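Local coordinates for beta-phenylalanine aminotransferase (Variovorax paradoxus, PDB 4AO9), which probably transfers the amino group of beta-phenylalanine to a keto acid acceptor, using pyridoxal-5'-phosphate as its cofactor, at residues G286-G291 against K337-E342. Residues are numbered along the deposited sequence; the frame is centred on the assembly and turned at random.
Sequences GKYIGG and KLFTPE. With PLP (pyridoxal-5'-phosphate), chain C.
Tyr-288 and Phe-339 bring the two backbones to their closest approach, 9.0 Å between CA atoms, one from a short 3-10 turn and the other from an inverse gamma turn centred on Phe-339. Their rings bridge that gap and make the whole contact. Phe-339 presents the CD2-CE2 side of its ring, edge first, to the face of Tyr-288 in an offset edge-to-face pair, with centroids 5.1 Å apart and planes at 82°. The closest atoms are Tyr-288 CE2 and Phe-339 CD2 at 3.4 Å, and Phe-339 CE2 lies 3.5 Å from the same tyrosine carbon. Phe-339 reaches across because its CG stands anti to its backbone N (chi1 -163°). Ile-289 CG1 sits 3.7 Å above the plane of the Tyr-288 ring, toward its rim, on the face away from Phe-339, while Tyr-288 OH hydrogen-bonds Ser-265 OG. Lys-287, immediately before the turn, carries the cofactor, as in other class-III (fold-type I) aminotransferases, where this lysine forms the internal aldimine: its NZ is joined to PLP C4A at 1.5 Å and makes a weak, bent hydrogen bond to PLP O3 (2.6 Å, 123°). The aromatic pair joins the loop after strand 282-286 of the large mixed sheet to the connection between helices 325-337 and 341-365. With an alanine in place of the tyrosine, the edge of Phe-339 would probably lose the ring it packs against, and Ser-265 its phenol partner. Phe-339 also packs on Ala-344 and Leu-347 of helix 341-365, whose N-cap is Thr-340, its OG1 bonded to Ala-343 N.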
# COMPACT_ATOMS: atom_id res chain seq x y z
N GLY A 286 3.67 -1.60 -11.08
CA GLY A 286 3.88 -2.16 -9.76
C GLY A 286 4.82 -3.33 -9.81
O GLY A 286 5.67 -3.45 -10.71
N LYS A 287 4.65 -4.20 -8.82
CA LYS A 287 5.44 -5.45 -8.67
C LYS A 287 6.97 -5.17 -8.82
O LYS A 287 7.54 -4.48 -7.97
CB LYS A 287 4.81 -6.57 -9.52
CG LYS A 287 3.50 -6.97 -8.78
CD LYS A 287 2.97 -8.32 -9.25
CE LYS A 287 1.67 -8.76 -8.55
NZ LYS A 287 0.50 -8.41 -9.39
N TYR A 288 7.61 -5.66 -9.87
CA TYR A 288 9.08 -5.64 -9.93
C TYR A 288 9.74 -4.26 -10.04
O TYR A 288 10.95 -4.12 -9.83
CB TYR A 288 9.56 -6.48 -11.12
CG TYR A 288 9.31 -5.76 -12.44
CD1 TYR A 288 8.05 -5.78 -13.03
CD2 TYR A 288 10.32 -5.02 -13.06
CE1 TYR A 288 7.80 -5.09 -14.20
CE2 TYR A 288 10.08 -4.33 -14.25
CZ TYR A 288 8.82 -4.38 -14.81
OH TYR A 288 8.57 -3.68 -15.96
N ILE A 289 8.97 -3.24 -10.42
CA ILE A 289 9.55 -1.91 -10.64
C ILE A 289 10.20 -1.33 -9.38
O ILE A 289 11.14 -0.54 -9.47
CB ILE A 289 8.52 -0.94 -11.30
CG1 ILE A 289 8.06 -1.46 -12.67
CG2 ILE A 289 9.08 0.46 -11.42
CD1 ILE A 289 8.97 -1.08 -13.84
N GLY A 290 9.73 -1.75 -8.19
CA GLY A 290 10.34 -1.33 -6.94
C GLY A 290 11.51 -2.18 -6.45
O GLY A 290 11.86 -2.12 -5.28
N GLY A 291 12.09 -2.97 -7.35
CA GLY A 291 13.27 -3.77 -7.03
C GLY A 291 13.02 -4.92 -6.07
O GLY A 291 13.97 -5.47 -5.50
N LYS A 337 20.63 -2.09 -13.49
CA LYS A 337 21.71 -3.09 -13.41
C LYS A 337 21.30 -4.49 -13.84
O LYS A 337 22.15 -5.28 -14.28
CB LYS A 337 22.34 -3.14 -12.01
CG LYS A 337 22.99 -1.83 -11.58
CD LYS A 337 23.57 -1.93 -10.18
CE LYS A 337 24.19 -0.61 -9.73
NZ LYS A 337 24.91 -0.76 -8.43
N LEU A 338 20.01 -4.81 -13.71
CA LEU A 338 19.55 -6.18 -13.90
C LEU A 338 18.43 -6.31 -14.92
O LEU A 338 18.62 -6.90 -15.97
CB LEU A 338 19.13 -6.80 -12.56
CG LEU A 338 20.24 -6.97 -11.53
CD1 LEU A 338 19.67 -7.42 -10.20
CD2 LEU A 338 21.27 -7.97 -12.05
N PHE A 339 17.26 -5.76 -14.61
CA PHE A 339 16.13 -5.91 -15.51
C PHE A 339 15.99 -4.69 -16.40
O PHE A 339 15.03 -3.92 -16.30
CB PHE A 339 14.84 -6.19 -14.74
CG PHE A 339 13.73 -6.75 -15.60
CD1 PHE A 339 13.88 -7.97 -16.24
CD2 PHE A 339 12.54 -6.04 -15.77
CE1 PHE A 339 12.86 -8.50 -17.03
CE2 PHE A 339 11.51 -6.56 -16.56
CZ PHE A 339 11.67 -7.80 -17.19
N THR A 340 16.98 -4.54 -17.27
CA THR A 340 17.02 -3.47 -18.25
C THR A 340 16.00 -3.75 -19.35
O THR A 340 15.45 -4.85 -19.41
CB THR A 340 18.42 -3.43 -18.89
OG1 THR A 340 18.69 -4.72 -19.47
CG2 THR A 340 19.47 -3.11 -17.84
N PRO A 341 15.73 -2.76 -20.23
CA PRO A 341 14.84 -3.06 -21.35
C PRO A 341 15.36 -4.24 -22.17
O PRO A 341 14.57 -5.11 -22.59
CB PRO A 341 14.87 -1.76 -22.16
CG PRO A 341 15.07 -0.70 -21.11
CD PRO A 341 16.05 -1.32 -20.15
N GLU A 342 16.67 -4.31 -22.38
CA GLU A 342 17.28 -5.41 -23.11
C GLU A 342 17.04 -6.77 -22.43
O GLU A 342 16.70 -7.75 -23.10
CB GLU A 342 18.78 -5.16 -23.29
CG GLU A 342 19.12 -4.00 -24.24
CD GLU A 342 18.88 -2.59 -23.67
OE1 GLU A 342 18.76 -2.40 -22.44
OE2 GLU A 342 18.82 -1.65 -24.50
N1 PLP C . -2.97 -5.17 -11.20
C2 PLP C . -2.37 -6.24 -11.73
C2A PLP C . -2.58 -6.50 -13.22
C3 PLP C . -1.58 -7.07 -10.93
O3 PLP C . -1.03 -8.06 -11.45
C4 PLP C . -1.40 -6.82 -9.56
C4A PLP C . -0.52 -7.69 -8.64
C5 PLP C . -2.08 -5.69 -9.05
C6 PLP C . -2.85 -4.89 -9.90
C5A PLP C . -1.99 -5.30 -7.56
O4P PLP C . -0.76 -4.92 -7.10
P PLP C . -0.51 -5.05 -5.51
O1P PLP C . -0.58 -6.58 -5.15
O2P PLP C . -1.63 -4.26 -4.75
O3P PLP C . 0.82 -4.41 -5.28